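Local coordinates for putative uncharacterized protein (Mycobacterium avium, PDB 2Z6V) that probably acts as a sulfotransferase, transferring a sulfonate group, as in its family, from the donor PAPS to an acceptor, at residues Y233-V236 / L237-T240; A221-S224 / S225-E228; M366-W369 / L370-P374. All blocks are in the same frame, centred on the assembly; numbering follows the deposited sequence.

Overall arrangement
Contacts 1 and 2 both use helix 224-238, contact 2 at its start and contact 1 at its far end, with centres about 19 Å apart; contact 3 is on helix 360-371, with its centre about 37 Å from that of contact 2 and across the centre of the chain from it. Contact 1 is mostly buried and combines leucine-tyrosine packing with helical backbone bonds beside the parallel sheet. Contact 2, partly buried, starts the helix: an aspartate accepts the first amide and a serine hydroxyl on the exposed side, while methionine and tyrosine face inward. Contact 3 is a surface contact in which a helix end is finished by an offset tryptophan-histidine stack and an imidazole-to-carbonyl bond.

Contact 1: residues Y233-V236 / L237-T240; sequences YLQV and LQST
The C-terminal part of helix 224-238, which packs against the central parallel sheet, joins Y233-V236 to L237-T240 through Y233 and L237, one helical turn apart. CD1 of L237 comes up to the edge of the Y233 ring, close to the ring plane, 4.0 Å from CD2 and 4.1 Å from CE2. With CG anti to the backbone N (chi1 -153°), the tyrosine ring swings beside its own carbonyl carbon and so onto the side of the helix where the leucine branch lies. CG of L237 also rests 3.6 Å from Y233 O, the carbonyl that accepts L237 N at 3.1 Å.

One residue on, the same i to i+4 bond recurs: L234 O takes the amide N of Q238 at 2.9 Å, while CG of the glutamine covers the same oxygen. S239 N reaches Q235 O at 3.2 Å. The hydroxyl of S239 then folds back on the helix: its OG donates to V236 O over 2.9 Å, so a carbonyl near the helix end is taken up by a side chain.

Polar ends are held by other parts of the chain: Y233 OH bonds to Q139 O, Q235 NE2 to A103 O, and T240 OG1 to A147 O. L234, L237 and Q238 lean on W245 of strand 244-248, and V236 packs on Y93 and I94 of helix 70-96, so the helix is wedged between another helix and the sheet. A helix laid against a parallel sheet and followed directly by one of its strands is typical of the three-layer alpha/beta fold of sulfotransferases, with strand order 2-3-1-4-5.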
loop_
_atom_site.group_PDB
_atom_site.type_symbol
_atom_site.label_atom_id
_atom_site.label_comp_id
_atom_site.label_asym_id
_atom_site.label_seq_id
_atom_site.Cartn_x
_atom_site.Cartn_y
_atom_site.Cartn_z
ATOM N N TYR A 233 -7.220 10.744 8.567
ATOM C CA TYR A 233 -6.783 9.535 9.234
ATOM C C TYR A 233 -5.469 9.836 9.950
ATOM O O TYR A 233 -5.326 9.560 11.143
ATOM C CB TYR A 233 -6.547 8.437 8.204
ATOM C CG TYR A 233 -6.716 7.028 8.712
ATOM C CD1 TYR A 233 -7.915 6.339 8.503
ATOM C CD2 TYR A 233 -5.668 6.358 9.339
ATOM C CE1 TYR A 233 -8.067 5.004 8.899
ATOM C CE2 TYR A 233 -5.802 5.019 9.742
ATOM C CZ TYR A 233 -7.005 4.348 9.515
ATOM O OH TYR A 233 -7.155 3.030 9.883
ATOM N N LEU A 234 -4.510 10.397 9.221
ATOM C CA LEU A 234 -3.218 10.716 9.811
ATOM C C LEU A 234 -3.345 11.742 10.935
ATOM O O LEU A 234 -2.610 11.679 11.921
ATOM C CB LEU A 234 -2.254 11.216 8.733
ATOM C CG LEU A 234 -1.951 10.166 7.658
ATOM C CD1 LEU A 234 -1.035 10.760 6.613
ATOM C CD2 LEU A 234 -1.300 8.949 8.297
ATOM N N GLN A 235 -4.285 12.673 10.812
ATOM C CA GLN A 235 -4.464 13.670 11.864
ATOM C C GLN A 235 -4.985 13.023 13.150
ATOM O O GLN A 235 -4.716 13.508 14.250
ATOM C CB GLN A 235 -5.408 14.782 11.393
ATOM C CG GLN A 235 -4.787 15.682 10.336
ATOM C CD GLN A 235 -5.790 16.608 9.707
ATOM O OE1 GLN A 235 -6.785 16.163 9.137
ATOM N NE2 GLN A 235 -5.538 17.910 9.803
ATOM N N VAL A 236 -5.725 11.926 13.009
ATOM C CA VAL A 236 -6.242 11.219 14.172
ATOM C C VAL A 236 -5.105 10.456 14.864
ATOM O O VAL A 236 -5.030 10.406 16.094
ATOM C CB VAL A 236 -7.352 10.212 13.783
ATOM C CG1 VAL A 236 -7.725 9.357 14.995
ATOM C CG2 VAL A 236 -8.568 10.957 13.251
ATOM N N LEU A 237 -4.222 9.859 14.073
ATOM C CA LEU A 237 -3.110 9.119 14.648
ATOM C C LEU A 237 -2.090 10.074 15.282
ATOM O O LEU A 237 -1.478 9.738 16.302
ATOM C CB LEU A 237 -2.451 8.243 13.580
ATOM C CG LEU A 237 -3.322 7.130 12.973
ATOM C CD1 LEU A 237 -2.559 6.435 11.836
ATOM C CD2 LEU A 237 -3.707 6.108 14.048
ATOM N N GLN A 238 -1.920 11.261 14.692
ATOM C CA GLN A 238 -0.980 12.272 15.209
ATOM C C GLN A 238 -1.402 12.830 16.552
ATOM O O GLN A 238 -0.555 13.152 17.387
ATOM C CB GLN A 238 -0.893 13.502 14.307
ATOM C CG GLN A 238 -0.173 13.368 13.019
ATOM C CD GLN A 238 -0.095 14.707 12.323
ATOM O OE1 GLN A 238 -1.067 15.464 12.317
ATOM N NE2 GLN A 238 1.064 15.013 11.733
ATOM N N SER A 239 -2.714 12.986 16.727
ATOM C CA SER A 239 -3.254 13.578 17.939
ATOM C C SER A 239 -2.739 12.964 19.232
ATOM O O SER A 239 -2.661 13.655 20.242
ATOM C CB SER A 239 -4.797 13.577 17.913
ATOM O OG SER A 239 -5.349 12.310 18.215
ATOM N N THR A 240 -2.380 11.684 19.218
ATOM C CA THR A 240 -1.856 11.066 20.435
ATOM C C THR A 240 -0.397 10.648 20.291
ATOM O O THR A 240 0.282 10.405 21.283
ATOM C CB THR A 240 -2.696 9.836 20.867
ATOM O OG1 THR A 240 -2.906 8.973 19.742
ATOM C CG2 THR A 240 -4.040 10.281 21.439
#

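Contact 2: residues A221-S224 / S225-E228; sequences ADMS and STYE
E228 bends back over S224, and every carbon of its side chain lies against the serine's carbonyl oxygen. CB is 3.2 Å from S224 O, CG and CD follow at 3.4 Å each, and OE2 ends 3.5 Å from S224 CB. The first torsion (chi1 -85°) sets CG beside the backbone N, and the extended chain beyond it runs back toward the start of the helix. The carboxylate makes no bond to that carbonyl, since both are acceptors; S224 O is instead taken by E228 N.

Before the serine, D222 holds the opening of the helix. Its OD1 accepts S224 N at 2.9 Å, meeting it nearly along the carboxylate C-O axis, and this capping bond has the form of an Asx turn. S224 OG donates to the same oxygen over 2.6 Å, arriving from above the carboxylate plane, so OD1 is gripped by two donors from one residue. The motif marks where the loop after helix 212-219 turns into helix 224-238. The carboxylates of D222 and E228 both lie near this N-terminal end, where the helix dipole and the first amides would probably offset their mutual repulsion.

Over the buried side, Y227 N closes the first turn onto M223 O with an almost straight bond (169°), and that oxygen also lies in the plane of the tyrosine ring, at its edge, 3.5 Å from CD1. The bent chain of M223 runs alongside T226, its CE close to T226 OG1. T226 OG1 bonds to D198 OD2, S225 OG to K200 NZ, and Y227 OH to H252 ND1, with the Y227 side chain about 8 Å from a bound palmitic acid.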
loop_
_atom_site.group_PDB
_atom_site.type_symbol
_atom_site.label_atom_id
_atom_site.label_comp_id
_atom_site.label_asym_id
_atom_site.label_seq_id
_atom_site.Cartn_x
_atom_site.Cartn_y
_atom_site.Cartn_z
ATOM N N ALA A 221 -12.254 7.116 -11.404
ATOM C CA ALA A 221 -12.334 7.490 -9.999
ATOM C C ALA A 221 -11.684 8.831 -9.663
ATOM O O ALA A 221 -10.561 9.127 -10.082
ATOM C CB ALA A 221 -11.726 6.389 -9.135
ATOM N N ASP A 222 -12.418 9.643 -8.911
ATOM C CA ASP A 222 -11.915 10.930 -8.463
ATOM C C ASP A 222 -11.188 10.546 -7.189
ATOM O O ASP A 222 -11.814 10.099 -6.229
ATOM C CB ASP A 222 -13.072 11.865 -8.134
ATOM C CG ASP A 222 -12.606 13.236 -7.703
ATOM O OD1 ASP A 222 -11.704 13.322 -6.842
ATOM O OD2 ASP A 222 -13.152 14.232 -8.220
ATOM N N MET A 223 -9.875 10.717 -7.163
ATOM C CA MET A 223 -9.110 10.317 -5.992
ATOM C C MET A 223 -9.034 11.309 -4.828
ATOM O O MET A 223 -8.434 11.012 -3.790
ATOM C CB MET A 223 -7.702 9.917 -6.434
ATOM C CG MET A 223 -7.676 8.747 -7.423
ATOM S SD MET A 223 -8.413 7.224 -6.765
ATOM C CE MET A 223 -7.303 6.900 -5.389
ATOM N N SER A 224 -9.665 12.469 -4.975
ATOM C CA SER A 224 -9.615 13.476 -3.925
ATOM C C SER A 224 -10.228 13.032 -2.598
ATOM O O SER A 224 -9.647 13.261 -1.538
ATOM C CB SER A 224 -10.272 14.785 -4.402
ATOM O OG SER A 224 -11.670 14.644 -4.587
ATOM N N SER A 225 -11.398 12.403 -2.643
ATOM C CA SER A 225 -12.035 11.951 -1.409
ATOM C C SER A 225 -11.085 11.051 -0.619
ATOM O O SER A 225 -11.010 11.125 0.609
ATOM C CB SER A 225 -13.322 11.180 -1.722
ATOM O OG SER A 225 -13.068 10.042 -2.536
ATOM N N THR A 226 -10.351 10.211 -1.342
ATOM C CA THR A 226 -9.423 9.271 -0.737
ATOM C C THR A 226 -8.234 9.933 -0.051
ATOM O O THR A 226 -7.946 9.656 1.117
ATOM C CB THR A 226 -8.893 8.291 -1.786
ATOM O OG1 THR A 226 -9.998 7.746 -2.526
ATOM C CG2 THR A 226 -8.109 7.177 -1.109
ATOM N N TYR A 227 -7.534 10.802 -0.772
ATOM C CA TYR A 227 -6.394 11.466 -0.168
ATOM C C TYR A 227 -6.832 12.384 0.955
ATOM O O TYR A 227 -6.120 12.531 1.949
ATOM C CB TYR A 227 -5.572 12.219 -1.220
ATOM C CG TYR A 227 -4.638 11.295 -1.964
ATOM C CD1 TYR A 227 -5.078 10.574 -3.070
ATOM C CD2 TYR A 227 -3.345 11.056 -1.493
ATOM C CE1 TYR A 227 -4.253 9.625 -3.685
ATOM C CE2 TYR A 227 -2.515 10.115 -2.095
ATOM C CZ TYR A 227 -2.976 9.399 -3.187
ATOM O OH TYR A 227 -2.173 8.442 -3.770
ATOM N N GLU A 228 -8.014 12.978 0.819
ATOM C CA GLU A 228 -8.517 13.859 1.865
ATOM C C GLU A 228 -8.814 13.018 3.089
ATOM O O GLU A 228 -8.651 13.474 4.223
ATOM C CB GLU A 228 -9.776 14.582 1.401
ATOM C CG GLU A 228 -9.493 15.853 0.619
ATOM C CD GLU A 228 -10.645 16.237 -0.279
ATOM O OE1 GLU A 228 -11.805 16.111 0.178
ATOM O OE2 GLU A 228 -10.388 16.664 -1.434
#

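Contact 3: residues M366-W369 / L370-P374; sequences MRNW and LAHHP
W369 holds its indole CG anti to the backbone N (chi1 -168°), while H373 turns CG to the side of its own backbone N (chi1 -61°); four residues apart, the two rings are thereby brought face to face. They form an offset stack, with the five-membered ring of the indole and the imidazole at centroids 3.9 Å apart and planes only 11° from parallel. ND1 of H373 sits over the middle of the indole, and CE1 approaches W369 NE1 to 3.4 Å. CB of H373 completes the cover with a CH-pi contact to the six-membered ring, 3.8 Å from its centroid and nearly over its centre. The side chains themselves run at about a right angle.

The same imidazole is also tied to the backbone. ND1 donates to W369 O at 2.7 Å, with the oxygen in the plane of the H373 ring, so bond and stack together fix its rotation. H372 N adds a weak bond to that oxygen, and a second weak one to N368 O. Alongside, the carboxamide of N368 reaches over one face of the H372 ring, OD1 3.2 Å from CE1, with amide and ring planes close to perpendicular.

Earlier in the helix the bonds are regular: L370 N meets M366 O at 3.1 Å and A371 N meets R367 O at 3.0 Å. Helix 360-371 rests on helix 120-126, where M366 and W369 touch L125, and on helix 343-353 through M366 and L370; the indole also meets the Y124 ring. As donor to W369 O, ND1 would carry the proton, and the imidazole thus adds a side-chain bond to a carbonyl at the helix end, beside the weak one from H372 N.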
loop_
_atom_site.group_PDB
_atom_site.type_symbol
_atom_site.label_atom_id
_atom_site.label_comp_id
_atom_site.label_asym_id
_atom_site.label_seq_id
_atom_site.Cartn_x
_atom_site.Cartn_y
_atom_site.Cartn_z
ATOM N N MET A 366 19.506 2.468 12.980
ATOM C CA MET A 366 19.437 2.016 11.601
ATOM C C MET A 366 20.448 0.902 11.355
ATOM O O MET A 366 20.147 -0.082 10.680
ATOM C CB MET A 366 19.708 3.173 10.642
ATOM C CG MET A 366 18.755 4.327 10.796
ATOM S SD MET A 366 18.890 5.443 9.409
ATOM C CE MET A 366 17.362 6.365 9.542
ATOM N N ARG A 367 21.650 1.070 11.904
ATOM C CA ARG A 367 22.714 0.080 11.756
ATOM C C ARG A 367 22.362 -1.193 12.507
ATOM O O ARG A 367 22.615 -2.300 12.031
ATOM C CB ARG A 367 24.029 0.647 12.282
ATOM C CG ARG A 367 24.839 1.362 11.229
ATOM C CD ARG A 367 25.861 2.274 11.867
ATOM N NE ARG A 367 26.798 2.806 10.884
ATOM C CZ ARG A 367 27.552 3.882 11.084
ATOM N NH1 ARG A 367 27.465 4.544 12.233
ATOM N NH2 ARG A 367 28.402 4.288 10.144
ATOM N N ASN A 368 21.774 -1.027 13.685
ATOM C CA ASN A 368 21.375 -2.170 14.484
ATOM C C ASN A 368 20.293 -2.961 13.759
ATOM O O ASN A 368 20.255 -4.193 13.847
ATOM C CB ASN A 368 20.848 -1.718 15.842
ATOM C CG ASN A 368 20.072 -2.809 16.547
ATOM O OD1 ASN A 368 20.590 -3.899 16.786
ATOM N ND2 ASN A 368 18.814 -2.525 16.876
ATOM N N TRP A 369 19.415 -2.257 13.047
ATOM C CA TRP A 369 18.347 -2.918 12.318
ATOM C C TRP A 369 18.920 -3.732 11.164
ATOM O O TRP A 369 18.578 -4.899 10.998
ATOM C CB TRP A 369 17.342 -1.899 11.772
ATOM C CG TRP A 369 16.084 -2.544 11.270
ATOM C CD1 TRP A 369 14.983 -2.880 12.008
ATOM C CD2 TRP A 369 15.847 -3.043 9.950
ATOM N NE1 TRP A 369 14.080 -3.566 11.231
ATOM C CE2 TRP A 369 14.585 -3.681 9.964
ATOM C CE3 TRP A 369 16.582 -3.018 8.756
ATOM C CZ2 TRP A 369 14.040 -4.291 8.829
ATOM C CZ3 TRP A 369 16.042 -3.624 7.624
ATOM C CH2 TRP A 369 14.780 -4.253 7.671
ATOM N N LEU A 370 19.793 -3.118 10.372
ATOM C CA LEU A 370 20.406 -3.794 9.227
ATOM C C LEU A 370 21.214 -5.027 9.625
ATOM O O LEU A 370 21.249 -6.026 8.901
ATOM C CB LEU A 370 21.322 -2.829 8.474
ATOM C CG LEU A 370 20.657 -1.747 7.629
ATOM C CD1 LEU A 370 21.672 -0.668 7.272
ATOM C CD2 LEU A 370 20.061 -2.389 6.381
ATOM N N ALA A 371 21.872 -4.943 10.776
ATOM C CA ALA A 371 22.686 -6.040 11.272
ATOM C C ALA A 371 21.815 -7.252 11.557
ATOM O O ALA A 371 22.220 -8.390 11.315
ATOM C CB ALA A 371 23.410 -5.613 12.537
ATOM N N HIS A 372 20.614 -6.999 12.070
ATOM C CA HIS A 372 19.687 -8.071 12.412
ATOM C C HIS A 372 18.735 -8.439 11.283
ATOM O O HIS A 372 17.867 -9.289 11.451
ATOM C CB HIS A 372 18.894 -7.682 13.659
ATOM C CG HIS A 372 19.745 -7.509 14.878
ATOM N ND1 HIS A 372 19.230 -7.120 16.097
ATOM C CD2 HIS A 372 21.076 -7.682 15.068
ATOM C CE1 HIS A 372 20.207 -7.061 16.985
ATOM N NE2 HIS A 372 21.336 -7.397 16.387
ATOM N N HIS A 373 18.894 -7.802 10.131
ATOM C CA HIS A 373 18.031 -8.109 9.004
ATOM C C HIS A 373 18.809 -8.129 7.697
ATOM O O HIS A 373 18.698 -7.218 6.874
ATOM C CB HIS A 373 16.879 -7.102 8.916
ATOM C CG HIS A 373 15.989 -7.095 10.120
ATOM N ND1 HIS A 373 16.263 -6.349 11.246
ATOM C CD2 HIS A 373 14.838 -7.759 10.381
ATOM C CE1 HIS A 373 15.319 -6.552 12.148
ATOM N NE2 HIS A 373 14.443 -7.404 11.648
ATOM N N PRO A 374 19.616 -9.180 7.489
ATOM C CA PRO A 374 20.395 -9.269 6.253
ATOM C C PRO A 374 19.466 -9.173 5.050
ATOM O O PRO A 374 18.315 -9.615 5.101
ATOM C CB PRO A 374 21.079 -10.630 6.372
ATOM C CG PRO A 374 20.114 -11.424 7.204
ATOM C CD PRO A 374 19.716 -10.427 8.265
#